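Local coordinates for protein putative cellulase CEL6 (Mycobacterium tuberculosis, PDB 1UP3) that probably hydrolyses internal beta-1,4-glucosidic bonds of cellulose as a family 6 glycoside hydrolase (endoglucanase), at residues R81-Y86 against L122-C127; V157-S162 against E168-R173; S186-N191 against D196-Y201; A248-G251 against A256-W259. All coordinates share one frame; numbering follows the deposited sequence.

How the interactions relate
Followed from the N terminus, the four contacts come in series, none enclosing or crossing another. Interaction 1 joins the loop after strand 72-75 to helix 121-124 and the turn after it by a disulfide; 35 residues lie between the segments. Interactions 2 and 3 close much shorter connections, each between the end of a sheet strand and the helix that follows it. Interaction 4 lays the loop before strand 254-258 against that edge strand. Successive contacts touch: Arg173 binds Asp126 and the carbonyl of Leu122, Ser162 meets Glu197 and Glu198, and Ile199 packs on Ala250, Gly251 and Tyr257. Interactions 1 and 3 both hold the glucose unit of chain B.

Interaction 1 (R81-Y86 against L122-C127); sequences RDCGSY and LAMADC. With BGC (beta-D-glucopyranose), chain B.
Three sulfur atoms gather where Cys83, Cys127 and Met124 meet. Cys83 SG is bonded to Cys127 SG at 2.0 Å, and Met124 SD lies only 3.3 Å from the same Cys83 SG. The disulfide has a left-handed twist (chi3 -81°). Rotation about the CG-SD bond (chi3 -70°) bends the end of the Met124 chain and turns the methyl CE toward the sugar. Met124 CE rests 3.5 Å from Asp82 OD1, and the distance from Met124 CE to O2 of the glucose unit of chain B is 3.6 Å. In the family 6 glycoside hydrolase fold, loops at the ends of the parallel strands build the substrate cleft. Here the disulfide ties one of them, after strand 72-75, to the 3-10 turn that follows helix 121-124; Asp82 and Met124, close to the bridge, both line the glycan site. The CB of Asp82 points away from 122-127, but its carboxylate swings back and OD1 accepts a hydrogen bond from glucose O3 at 2.8 Å. The other oxygen, OD2, is held by the backbone N of Ala87, which fixes the rotation of the carboxylate. Asp82 O also accepts from Ser85 N at 3.0 Å, a bond that turns the chain at Asp82-Ser85. Asp120 and Asn191 hold the same glucose.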
loop_
_atom_site.group_PDB
_atom_site.type_symbol
_atom_site.label_atom_id
_atom_site.label_comp_id
_atom_site.label_asym_id
_atom_site.label_seq_id
_atom_site.Cartn_x
_atom_site.Cartn_y
_atom_site.Cartn_z
ATOM N N ARG A 81 -12.360 6.150 -6.658
ATOM C CA ARG A 81 -11.541 5.764 -5.505
ATOM C C ARG A 81 -12.327 5.910 -4.222
ATOM O O ARG A 81 -12.992 6.908 -4.021
ATOM C CB ARG A 81 -10.266 6.579 -5.458
ATOM C CG ARG A 81 -9.193 6.039 -4.548
ATOM C CD ARG A 81 -7.982 6.917 -4.555
ATOM N NE ARG A 81 -8.201 8.157 -3.838
ATOM C CZ ARG A 81 -7.317 9.117 -3.755
ATOM N NH1 ARG A 81 -6.130 9.009 -4.336
ATOM N NH2 ARG A 81 -7.585 10.194 -3.047
ATOM N N ASP A 82 -12.217 4.872 -3.370
ATOM C CA ASP A 82 -12.841 4.841 -2.072
ATOM C C ASP A 82 -14.361 4.938 -2.138
ATOM O O ASP A 82 -14.999 5.220 -1.122
ATOM C CB ASP A 82 -12.277 5.944 -1.176
ATOM C CG ASP A 82 -12.217 5.546 0.260
ATOM O OD1 ASP A 82 -11.820 4.376 0.571
ATOM O OD2 ASP A 82 -12.608 6.322 1.185
ATOM N N CYS A 83 -14.947 4.692 -3.319
ATOM C CA CYS A 83 -16.393 4.797 -3.485
ATOM C C CYS A 83 -16.932 6.114 -2.916
ATOM O O CYS A 83 -18.025 6.143 -2.364
ATOM C CB CYS A 83 -17.072 3.611 -2.843
ATOM S SG CYS A 83 -16.522 2.017 -3.494
ATOM N N GLY A 84 -16.186 7.190 -3.101
ATOM C CA GLY A 84 -16.637 8.528 -2.758
ATOM C C GLY A 84 -16.640 8.853 -1.282
ATOM O O GLY A 84 -17.249 9.849 -0.852
ATOM N N SER A 85 -15.941 8.035 -0.498
ATOM C CA SER A 85 -15.880 8.204 0.965
ATOM C C SER A 85 -14.682 9.107 1.347
ATOM O O SER A 85 -14.277 9.977 0.571
ATOM C CB SER A 85 -15.854 6.829 1.638
ATOM O OG SER A 85 -15.900 6.918 3.056
ATOM N N TYR A 86 -14.121 8.917 2.541
ATOM C CA TYR A 86 -13.134 9.853 3.106
ATOM C C TYR A 86 -11.901 10.039 2.229
ATOM O O TYR A 86 -11.331 11.122 2.165
ATOM C CB TYR A 86 -12.697 9.408 4.493
ATOM C CG TYR A 86 -13.839 9.267 5.470
ATOM C CD1 TYR A 86 -14.648 10.353 5.766
ATOM C CD2 TYR A 86 -14.150 8.050 6.034
ATOM C CE1 TYR A 86 -15.680 10.234 6.621
ATOM C CE2 TYR A 86 -15.212 7.924 6.900
ATOM C CZ TYR A 86 -15.970 9.029 7.198
ATOM O OH TYR A 86 -17.042 8.915 8.057
ATOM N N LEU A 122 -10.065 -3.879 -5.547
ATOM C CA LEU A 122 -10.758 -5.164 -5.772
ATOM C C LEU A 122 -11.722 -5.464 -4.618
ATOM O O LEU A 122 -12.821 -5.970 -4.853
ATOM C CB LEU A 122 -9.798 -6.325 -5.933
ATOM C CG LEU A 122 -8.866 -6.282 -7.158
ATOM C CD1 LEU A 122 -8.039 -7.554 -7.232
ATOM C CD2 LEU A 122 -9.650 -6.106 -8.426
ATOM N N ALA A 123 -11.318 -5.141 -3.396
ATOM C CA ALA A 123 -12.132 -5.504 -2.207
ATOM C C ALA A 123 -13.386 -4.665 -2.113
ATOM O O ALA A 123 -14.417 -5.165 -1.645
ATOM C CB ALA A 123 -11.315 -5.379 -0.926
ATOM N N MET A 124 -13.309 -3.402 -2.554
ATOM C CA MET A 124 -14.412 -2.443 -2.430
ATOM C C MET A 124 -15.292 -2.391 -3.687
ATOM O O MET A 124 -16.275 -1.664 -3.717
ATOM C CB MET A 124 -13.895 -1.042 -2.085
ATOM C CG MET A 124 -14.913 -0.208 -1.308
ATOM S SD MET A 124 -14.362 1.489 -1.095
ATOM C CE MET A 124 -13.110 1.205 -0.029
ATOM N N ALA A 125 -14.972 -3.201 -4.684
ATOM C CA ALA A 125 -15.601 -3.088 -6.003
ATOM C C ALA A 125 -17.108 -3.310 -5.968
ATOM O O ALA A 125 -17.787 -2.847 -6.859
ATOM C CB ALA A 125 -14.942 -3.998 -6.981
ATOM N N ASP A 126 -17.614 -3.996 -4.946
ATOM C CA ASP A 126 -19.048 -4.258 -4.879
ATOM C C ASP A 126 -19.909 -3.003 -4.702
ATOM O O ASP A 126 -21.139 -3.062 -4.954
ATOM C CB ASP A 126 -19.378 -5.241 -3.764
ATOM C CG ASP A 126 -18.856 -6.629 -4.032
ATOM O OD1 ASP A 126 -18.863 -7.095 -5.194
ATOM O OD2 ASP A 126 -18.516 -7.352 -3.070
ATOM N N CYS A 127 -19.325 -1.885 -4.279
ATOM C CA CYS A 127 -20.048 -0.595 -4.231
ATOM C C CYS A 127 -20.449 -0.102 -5.624
ATOM O O CYS A 127 -21.331 0.741 -5.763
ATOM C CB CYS A 127 -19.198 0.496 -3.546
ATOM S SG CYS A 127 -17.968 1.279 -4.630
HETATM C C2 BGC B . -12.114 1.914 4.028
HETATM C C3 BGC B . -10.868 2.368 3.282
HETATM C C4 BGC B . -9.607 1.863 3.983
HETATM C C5 BGC B . -9.746 0.342 4.211
HETATM C C6 BGC B . -8.590 -0.209 5.057
HETATM C C1 BGC B . -12.088 0.392 4.211
HETATM O O2 BGC B . -13.314 2.361 3.369
HETATM O O3 BGC B . -10.829 3.779 3.132
HETATM O O4 BGC B . -8.421 2.127 3.227
HETATM O O5 BGC B . -10.932 0.021 4.921
HETATM O O6 BGC B . -8.692 -1.614 5.187
#

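Interaction 2 (V157-S162 against E168-R173); sequences VDAGHS and EAMAAR. With BGC (beta-D-glucopyranose), chain C.
The imidazole of His161, two residues beyond the Ala159 that packs on Met170, meets the glucose unit of chain C at its edge. NE2 donates to glucose O3 at 2.9 Å in a nearly straight bond (169°), while CE1 lies 3.3 Å from glucose O2. The rings of Trp164 and Tyr193 meet the imidazole at a slant, and Arg163 N is bonded to ND1, so both ring nitrogens are engaged. The Asp158 carboxylate is the second flat group: Gly160 N reaches OD2 at 3.1 Å from well above its plane (56° out of it), forming an Asx turn, and OD2 also takes the N-H of Asp120. Across the contact, Met170 extends from the helix with CG anti to its backbone N (chi1 -176°), then folds back at both later torsions. CG touches Ala159 CB at 3.6 Å, and the methyl CE lies 3.3 Å from Ala159 O. Leu122, Ala123 and Leu165 also touch the Met170 side chain. Strand 153-158, the turn after it and helix 167-176 open a beta-alpha-beta unit that leads on to strand 184-187; a sugar-binding residue just past the strand's C-terminal end is the usual site placement in such alpha/beta barrels.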
loop_
_atom_site.group_PDB
_atom_site.type_symbol
_atom_site.label_atom_id
_atom_site.label_comp_id
_atom_site.label_asym_id
_atom_site.label_seq_id
_atom_site.Cartn_x
_atom_site.Cartn_y
_atom_site.Cartn_z
ATOM N N VAL A 157 -0.818 -6.941 -6.346
ATOM C CA VAL A 157 -2.167 -6.390 -6.492
ATOM C C VAL A 157 -2.864 -6.370 -5.149
ATOM O O VAL A 157 -2.889 -7.363 -4.422
ATOM C CB VAL A 157 -2.998 -7.279 -7.466
ATOM C CG1 VAL A 157 -4.392 -6.750 -7.565
ATOM C CG2 VAL A 157 -2.270 -7.350 -8.819
ATOM N N ASP A 158 -3.462 -5.259 -4.767
ATOM C CA ASP A 158 -4.020 -5.260 -3.425
ATOM C C ASP A 158 -5.227 -6.186 -3.325
ATOM O O ASP A 158 -6.119 -6.189 -4.202
ATOM C CB ASP A 158 -4.380 -3.864 -2.976
ATOM C CG ASP A 158 -4.777 -3.849 -1.527
ATOM O OD1 ASP A 158 -3.873 -3.994 -0.681
ATOM O OD2 ASP A 158 -5.994 -3.835 -1.165
ATOM N N ALA A 159 -5.337 -6.878 -2.176
ATOM C CA ALA A 159 -6.346 -7.912 -1.988
ATOM C C ALA A 159 -7.135 -7.751 -0.659
ATOM O O ALA A 159 -7.706 -8.732 -0.158
ATOM C CB ALA A 159 -5.676 -9.275 -2.038
ATOM N N GLY A 160 -7.176 -6.553 -0.102
ATOM C CA GLY A 160 -7.983 -6.325 1.094
ATOM C C GLY A 160 -7.358 -6.906 2.324
ATOM O O GLY A 160 -6.161 -6.707 2.565
ATOM N N HIS A 161 -8.145 -7.616 3.123
ATOM C CA HIS A 161 -7.677 -8.181 4.400
ATOM C C HIS A 161 -8.583 -9.298 4.847
ATOM O O HIS A 161 -9.623 -9.525 4.251
ATOM C CB HIS A 161 -7.502 -7.089 5.468
ATOM C CG HIS A 161 -8.753 -6.378 5.831
ATOM N ND1 HIS A 161 -9.827 -7.010 6.436
ATOM C CD2 HIS A 161 -9.111 -5.076 5.676
ATOM C CE1 HIS A 161 -10.787 -6.120 6.621
ATOM N NE2 HIS A 161 -10.385 -4.944 6.154
ATOM N N SER A 162 -8.164 -9.984 5.902
ATOM C CA SER A 162 -8.799 -11.217 6.353
ATOM C C SER A 162 -10.219 -11.046 6.885
ATOM O O SER A 162 -10.860 -12.061 7.149
ATOM C CB SER A 162 -7.918 -11.850 7.426
ATOM O OG SER A 162 -7.832 -10.961 8.533
ATOM N N GLU A 168 -11.799 -17.116 -0.996
ATOM C CA GLU A 168 -12.309 -17.606 -2.270
ATOM C C GLU A 168 -12.770 -16.457 -3.172
ATOM O O GLU A 168 -12.472 -16.423 -4.394
ATOM C CB GLU A 168 -13.454 -18.583 -1.983
ATOM C CG GLU A 168 -13.027 -19.870 -1.245
ATOM C CD GLU A 168 -12.841 -19.801 0.311
ATOM O OE1 GLU A 168 -13.044 -18.708 0.989
ATOM O OE2 GLU A 168 -12.508 -20.904 0.901
ATOM N N ALA A 169 -13.494 -15.504 -2.608
ATOM C CA ALA A 169 -13.994 -14.371 -3.350
ATOM C C ALA A 169 -12.823 -13.496 -3.883
ATOM O O ALA A 169 -12.820 -13.090 -5.064
ATOM C CB ALA A 169 -14.936 -13.543 -2.496
ATOM N N MET A 170 -11.835 -13.269 -3.038
ATOM C CA MET A 170 -10.721 -12.414 -3.441
ATOM C C MET A 170 -9.834 -13.173 -4.439
ATOM O O MET A 170 -9.352 -12.583 -5.417
ATOM C CB MET A 170 -9.973 -11.891 -2.229
ATOM C CG MET A 170 -8.851 -10.920 -2.575
ATOM S SD MET A 170 -9.277 -9.578 -3.711
ATOM C CE MET A 170 -9.958 -8.412 -2.593
ATOM N N ALA A 171 -9.621 -14.470 -4.247
ATOM C CA ALA A 171 -8.812 -15.221 -5.202
ATOM C C ALA A 171 -9.453 -15.172 -6.582
ATOM O O ALA A 171 -8.746 -15.107 -7.586
ATOM C CB ALA A 171 -8.638 -16.667 -4.756
ATOM N N ALA A 172 -10.777 -15.255 -6.655
ATOM C CA ALA A 172 -11.460 -15.169 -7.941
ATOM C C ALA A 172 -11.159 -13.855 -8.652
ATOM O O ALA A 172 -10.909 -13.836 -9.881
ATOM C CB ALA A 172 -12.951 -15.338 -7.782
ATOM N N ARG A 173 -11.209 -12.759 -7.915
ATOM C CA ARG A 173 -10.920 -11.449 -8.477
ATOM C C ARG A 173 -9.458 -11.354 -8.882
ATOM O O ARG A 173 -9.144 -10.796 -9.939
ATOM C CB ARG A 173 -11.319 -10.347 -7.514
ATOM C CG ARG A 173 -12.801 -10.329 -7.237
ATOM C CD ARG A 173 -13.281 -9.260 -6.287
ATOM N NE ARG A 173 -14.665 -9.552 -5.936
ATOM C CZ ARG A 173 -15.512 -8.726 -5.378
ATOM N NH1 ARG A 173 -15.181 -7.479 -5.073
ATOM N NH2 ARG A 173 -16.733 -9.165 -5.098
HETATM C C2 BGC C . -13.720 -3.549 6.029
HETATM C C3 BGC C . -13.088 -2.179 5.979
HETATM C C4 BGC C . -13.569 -1.349 4.784
HETATM C C5 BGC C . -15.113 -1.387 4.653
HETATM C C6 BGC C . -15.566 -0.750 3.335
HETATM C C1 BGC C . -15.226 -3.393 5.883
HETATM O O2 BGC C . -13.367 -4.173 7.259
HETATM O O3 BGC C . -11.663 -2.317 5.999
HETATM O O4 BGC C . -13.216 -0.024 4.957
HETATM O O5 BGC C . -15.487 -2.728 4.656
HETATM O O6 BGC C . -16.989 -0.710 3.355
#

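Interaction 3 (S186-N191 against D196-Y201); sequences SLNVSN and DEEIGY. With BGC (beta-D-glucopyranose), chain B.
Leu187 sends CG anti to its carbonyl carbon (chi1 -61°), which brings both methyls up to helix 195-208. Glu198 answers with the same choice of first torsion (chi1 -56°), then bends at chi2 so that its chain passes Asn188. CD1 of Leu187 sits 3.3 Å from the backbone O of Glu198, while CD2 comes to the edge of the Tyr201 ring, near its plane, 3.7 Å from CD2 of that ring. The phenol reaches past the leucine to the carbonyl of Leu165, which binds its OH. Asn188 and Glu198 cross at about a right angle, with Asn188 CG 3.9 Å from Glu198 CG; the amide and carboxylate are stacked, their planes 27° apart. No hydrogen bond joins the two groups. Instead Asn188 OD1 takes the N-H of Tyr193 and ND2 binds Asp217 O, so the amide is gripped at both ends. This is the strand-to-helix half of a beta-alpha-beta unit, strand 184-187 leading to helix 195-208 and on to strand 213-217. Ser162 OG is hydrogen-bonded to carboxylate oxygens of both Glu198 and Glu197, and Glu197 also pairs with Arg163 in a salt bridge. Past the strand, a type II beta turn runs from Asn188 to Asn191, closed by Asn191 N donating to Asn188 O at 2.9 Å. It delivers Asn191 to the glycan site, where ND2 gives an almost straight hydrogen bond to O6 of the glucose unit of chain B at 2.8 Å.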
loop_
_atom_site.group_PDB
_atom_site.type_symbol
_atom_site.label_atom_id
_atom_site.label_comp_id
_atom_site.label_asym_id
_atom_site.label_seq_id
_atom_site.Cartn_x
_atom_site.Cartn_y
_atom_site.Cartn_z
ATOM N N SER A 186 -1.196 -7.919 -2.017
ATOM C CA SER A 186 -0.934 -7.278 -0.728
ATOM C C SER A 186 -2.122 -7.371 0.176
ATOM O O SER A 186 -3.273 -7.402 -0.281
ATOM C CB SER A 186 -0.501 -5.802 -0.915
ATOM O OG SER A 186 -1.440 -5.099 -1.687
ATOM N N LEU A 187 -1.831 -7.438 1.471
ATOM C CA LEU A 187 -2.847 -7.525 2.534
ATOM C C LEU A 187 -2.646 -6.491 3.633
ATOM O O LEU A 187 -1.522 -6.069 3.922
ATOM C CB LEU A 187 -2.756 -8.879 3.205
ATOM C CG LEU A 187 -3.001 -10.135 2.355
ATOM C CD1 LEU A 187 -2.733 -11.409 3.178
ATOM C CD2 LEU A 187 -4.441 -10.092 1.833
ATOM N N ASN A 188 -3.756 -6.127 4.273
ATOM C CA ASN A 188 -3.754 -5.301 5.477
ATOM C C ASN A 188 -3.404 -3.839 5.257
ATOM O O ASN A 188 -3.100 -3.141 6.228
ATOM C CB ASN A 188 -2.804 -5.889 6.538
ATOM C CG ASN A 188 -3.329 -5.739 7.982
ATOM O OD1 ASN A 188 -4.552 -5.717 8.246
ATOM N ND2 ASN A 188 -2.410 -5.580 8.906
ATOM N N VAL A 189 -3.419 -3.385 3.996
ATOM C CA VAL A 189 -2.976 -2.031 3.706
ATOM C C VAL A 189 -3.870 -1.014 4.435
ATOM O O VAL A 189 -5.101 -1.023 4.302
ATOM C CB VAL A 189 -2.872 -1.737 2.160
ATOM C CG1 VAL A 189 -2.546 -0.256 1.921
ATOM C CG2 VAL A 189 -1.861 -2.638 1.508
ATOM N N SER A 190 -3.241 -0.139 5.204
ATOM C CA SER A 190 -3.924 0.816 6.026
ATOM C C SER A 190 -4.806 0.226 7.097
ATOM O O SER A 190 -5.610 0.956 7.646
ATOM C CB SER A 190 -4.709 1.835 5.180
ATOM O OG SER A 190 -3.874 2.384 4.193
ATOM N N ASN A 191 -4.681 -1.057 7.388
ATOM C CA ASN A 191 -5.491 -1.649 8.465
ATOM C C ASN A 191 -4.594 -2.161 9.589
ATOM O O ASN A 191 -3.439 -1.788 9.675
ATOM C CB ASN A 191 -6.451 -2.676 7.882
ATOM C CG ASN A 191 -7.769 -2.691 8.605
ATOM O OD1 ASN A 191 -7.813 -2.969 9.804
ATOM N ND2 ASN A 191 -8.870 -2.396 7.880
ATOM N N ASP A 196 -0.188 -12.640 12.161
ATOM C CA ASP A 196 -0.559 -14.045 12.124
ATOM C C ASP A 196 -1.874 -14.288 11.405
ATOM O O ASP A 196 -1.976 -15.245 10.606
ATOM C CB ASP A 196 -0.681 -14.578 13.509
ATOM C CG ASP A 196 0.644 -14.840 14.151
ATOM O OD1 ASP A 196 1.697 -14.898 13.444
ATOM O OD2 ASP A 196 0.703 -15.045 15.383
ATOM N N GLU A 197 -2.855 -13.454 11.660
ATOM C CA GLU A 197 -4.144 -13.617 11.001
ATOM C C GLU A 197 -3.988 -13.407 9.491
ATOM O O GLU A 197 -4.545 -14.181 8.682
ATOM C CB GLU A 197 -5.200 -12.728 11.610
ATOM C CG GLU A 197 -6.574 -12.959 10.994
ATOM C CD GLU A 197 -7.667 -12.130 11.598
ATOM O OE1 GLU A 197 -7.616 -11.822 12.804
ATOM O OE2 GLU A 197 -8.601 -11.765 10.831
ATOM N N GLU A 198 -3.186 -12.418 9.114
ATOM C CA GLU A 198 -3.007 -12.143 7.682
ATOM C C GLU A 198 -2.192 -13.209 6.980
ATOM O O GLU A 198 -2.452 -13.480 5.794
ATOM C CB GLU A 198 -2.452 -10.730 7.451
ATOM C CG GLU A 198 -3.292 -9.610 8.065
ATOM C CD GLU A 198 -4.763 -9.818 7.860
ATOM O OE1 GLU A 198 -5.239 -9.579 6.736
ATOM O OE2 GLU A 198 -5.462 -10.303 8.798
ATOM N N ILE A 199 -1.250 -13.864 7.666
ATOM C CA ILE A 199 -0.511 -15.000 7.064
ATOM C C ILE A 199 -1.467 -16.144 6.766
ATOM O O ILE A 199 -1.432 -16.760 5.689
ATOM C CB ILE A 199 0.647 -15.472 7.987
ATOM C CG1 ILE A 199 1.778 -14.424 7.994
ATOM C CG2 ILE A 199 1.179 -16.834 7.561
ATOM C CD1 ILE A 199 2.811 -14.663 9.084
ATOM N N GLY A 200 -2.352 -16.466 7.710
ATOM C CA GLY A 200 -3.302 -17.522 7.438
ATOM C C GLY A 200 -4.166 -17.238 6.207
ATOM O O GLY A 200 -4.466 -18.141 5.403
ATOM N N TYR A 201 -4.599 -15.989 6.091
ATOM C CA TYR A 201 -5.430 -15.558 4.965
ATOM C C TYR A 201 -4.637 -15.566 3.661
ATOM O O TYR A 201 -5.130 -16.079 2.628
ATOM C CB TYR A 201 -5.971 -14.170 5.282
ATOM C CG TYR A 201 -6.960 -13.567 4.313
ATOM C CD1 TYR A 201 -8.244 -14.103 4.153
ATOM C CD2 TYR A 201 -6.642 -12.422 3.606
ATOM C CE1 TYR A 201 -9.175 -13.524 3.320
ATOM C CE2 TYR A 201 -7.543 -11.857 2.744
ATOM C CZ TYR A 201 -8.825 -12.381 2.620
ATOM O OH TYR A 201 -9.696 -11.766 1.737
HETATM C C2 BGC B . -12.114 1.914 4.028
HETATM C C3 BGC B . -10.868 2.368 3.282
HETATM C C4 BGC B . -9.607 1.863 3.983
HETATM C C5 BGC B . -9.746 0.342 4.211
HETATM C C6 BGC B . -8.590 -0.209 5.057
HETATM C C1 BGC B . -12.088 0.392 4.211
HETATM O O2 BGC B . -13.314 2.361 3.369
HETATM O O3 BGC B . -10.829 3.779 3.132
HETATM O O4 BGC B . -8.421 2.127 3.227
HETATM O O5 BGC B . -10.932 0.021 4.921
HETATM O O6 BGC B . -8.692 -1.614 5.187
#

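Interaction 4 (A248-G251 against A256-W259)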
loop_
_atom_site.group_PDB
_atom_site.type_symbol
_atom_site.label_atom_id
_atom_site.label_comp_id
_atom_site.label_asym_id
_atom_site.label_seq_id
_atom_site.Cartn_x
_atom_site.Cartn_y
_atom_site.Cartn_z
ATOM N N ALA A 248 12.231 -11.387 6.609
ATOM C CA ALA A 248 12.236 -12.524 7.527
ATOM C C ALA A 248 10.838 -12.723 8.072
ATOM O O ALA A 248 10.534 -12.335 9.187
ATOM C CB ALA A 248 13.267 -12.320 8.653
ATOM N N THR A 249 9.985 -13.357 7.286
ATOM C CA THR A 249 8.584 -13.516 7.643
ATOM C C THR A 249 8.288 -14.921 8.120
ATOM O O THR A 249 9.117 -15.848 7.976
ATOM C CB THR A 249 7.683 -13.302 6.452
ATOM O OG1 THR A 249 7.959 -14.316 5.474
ATOM C CG2 THR A 249 7.954 -11.997 5.747
ATOM N N ALA A 250 7.063 -15.081 8.616
ATOM C CA ALA A 250 6.589 -16.340 9.192
ATOM C C ALA A 250 5.577 -17.038 8.296
ATOM O O ALA A 250 4.920 -17.996 8.713
ATOM C CB ALA A 250 6.025 -16.115 10.635
ATOM N N GLY A 251 5.453 -16.602 7.048
ATOM C CA GLY A 251 4.598 -17.287 6.085
ATOM C C GLY A 251 5.374 -17.829 4.915
ATOM O O GLY A 251 6.269 -17.161 4.373
ATOM N N ALA A 256 7.383 -10.336 2.279
ATOM C CA ALA A 256 7.802 -9.293 3.204
ATOM C C ALA A 256 6.692 -8.794 4.085
ATOM O O ALA A 256 5.519 -8.868 3.723
ATOM C CB ALA A 256 8.357 -8.065 2.420
ATOM N N TYR A 257 7.097 -8.242 5.215
ATOM C CA TYR A 257 6.314 -7.261 5.965
ATOM C C TYR A 257 6.770 -5.889 5.508
ATOM O O TYR A 257 7.973 -5.646 5.448
ATOM C CB TYR A 257 6.518 -7.395 7.480
ATOM C CG TYR A 257 6.317 -8.770 8.062
ATOM C CD1 TYR A 257 5.497 -9.689 7.468
ATOM C CD2 TYR A 257 6.994 -9.134 9.232
ATOM C CE1 TYR A 257 5.324 -10.984 8.022
ATOM C CE2 TYR A 257 6.849 -10.380 9.776
ATOM C CZ TYR A 257 6.019 -11.303 9.166
ATOM O OH TYR A 257 5.879 -12.557 9.675
ATOM N N LEU A 258 5.840 -5.039 5.095
ATOM C CA LEU A 258 6.135 -3.683 4.638
ATOM C C LEU A 258 5.354 -2.672 5.429
ATOM O O LEU A 258 4.302 -3.008 6.008
ATOM C CB LEU A 258 5.815 -3.492 3.151
ATOM C CG LEU A 258 6.560 -4.390 2.146
ATOM C CD1 LEU A 258 5.998 -4.159 0.753
ATOM C CD2 LEU A 258 8.082 -4.170 2.224
ATOM N N TRP A 259 5.822 -1.429 5.436
ATOM C CA TRP A 259 4.943 -0.343 5.922
ATOM C C TRP A 259 4.409 0.358 4.679
ATOM O O TRP A 259 5.149 1.097 4.031
ATOM C CB TRP A 259 5.688 0.631 6.832
ATOM C CG TRP A 259 5.961 0.100 8.199
ATOM C CD1 TRP A 259 5.841 -1.206 8.645
ATOM C CD2 TRP A 259 6.410 0.863 9.320
ATOM N NE1 TRP A 259 6.241 -1.284 9.952
ATOM C CE2 TRP A 259 6.554 -0.030 10.405
ATOM C CE3 TRP A 259 6.673 2.215 9.525
ATOM C CZ2 TRP A 259 7.000 0.385 11.667
ATOM C CZ3 TRP A 259 7.095 2.633 10.801
ATOM C CH2 TRP A 259 7.256 1.708 11.834
#
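Ala248 enters the contact with its backbone, its carbonyl O lying 4.2 Å from CE2 of Tyr257. The segment belongs to the loop between strands 213-217 and 254-258 of the family 6 alpha/beta barrel, and it passes across the start of 256-259, part of 254-258, an outermost strand of the parallel sheet. Thr249 makes most of the contact. Its CG2 lies over one face of the Tyr257 ring in a CH-pi interaction, 3.9 Å from the ring centroid and 23° off the normal, displaced toward the rim on the CE1 side. The same methyl touches the strand backbone, 3.7 Å from Ala256 CA. Its first torsion (chi1 63°) divides the work of the side chain: CG2 stands anti to the carbonyl carbon and turns to the ring, while OG1 is placed between N and carbonyl carbon and bonds to Ala254 O, just before the segment 256-259. One threonine is thus joined to the strand by both branches. Further along, Ala250 meets the outer end of the tyrosine, its CB 3.7 Å from Tyr257 OH. Helix 195-208 comes in here as well, Ile199 packing against Ala250, the CA of Gly251 and the phenol oxygen, while Thr195 touches the tyrosine side chain. The peptide N-H of Ala250 gives the one hydrogen bond between 248-251 and 256-259: Ala250 N donates to Tyr257 OH at 3.0 Å, with a distinctly bent N-H...O angle of 142°.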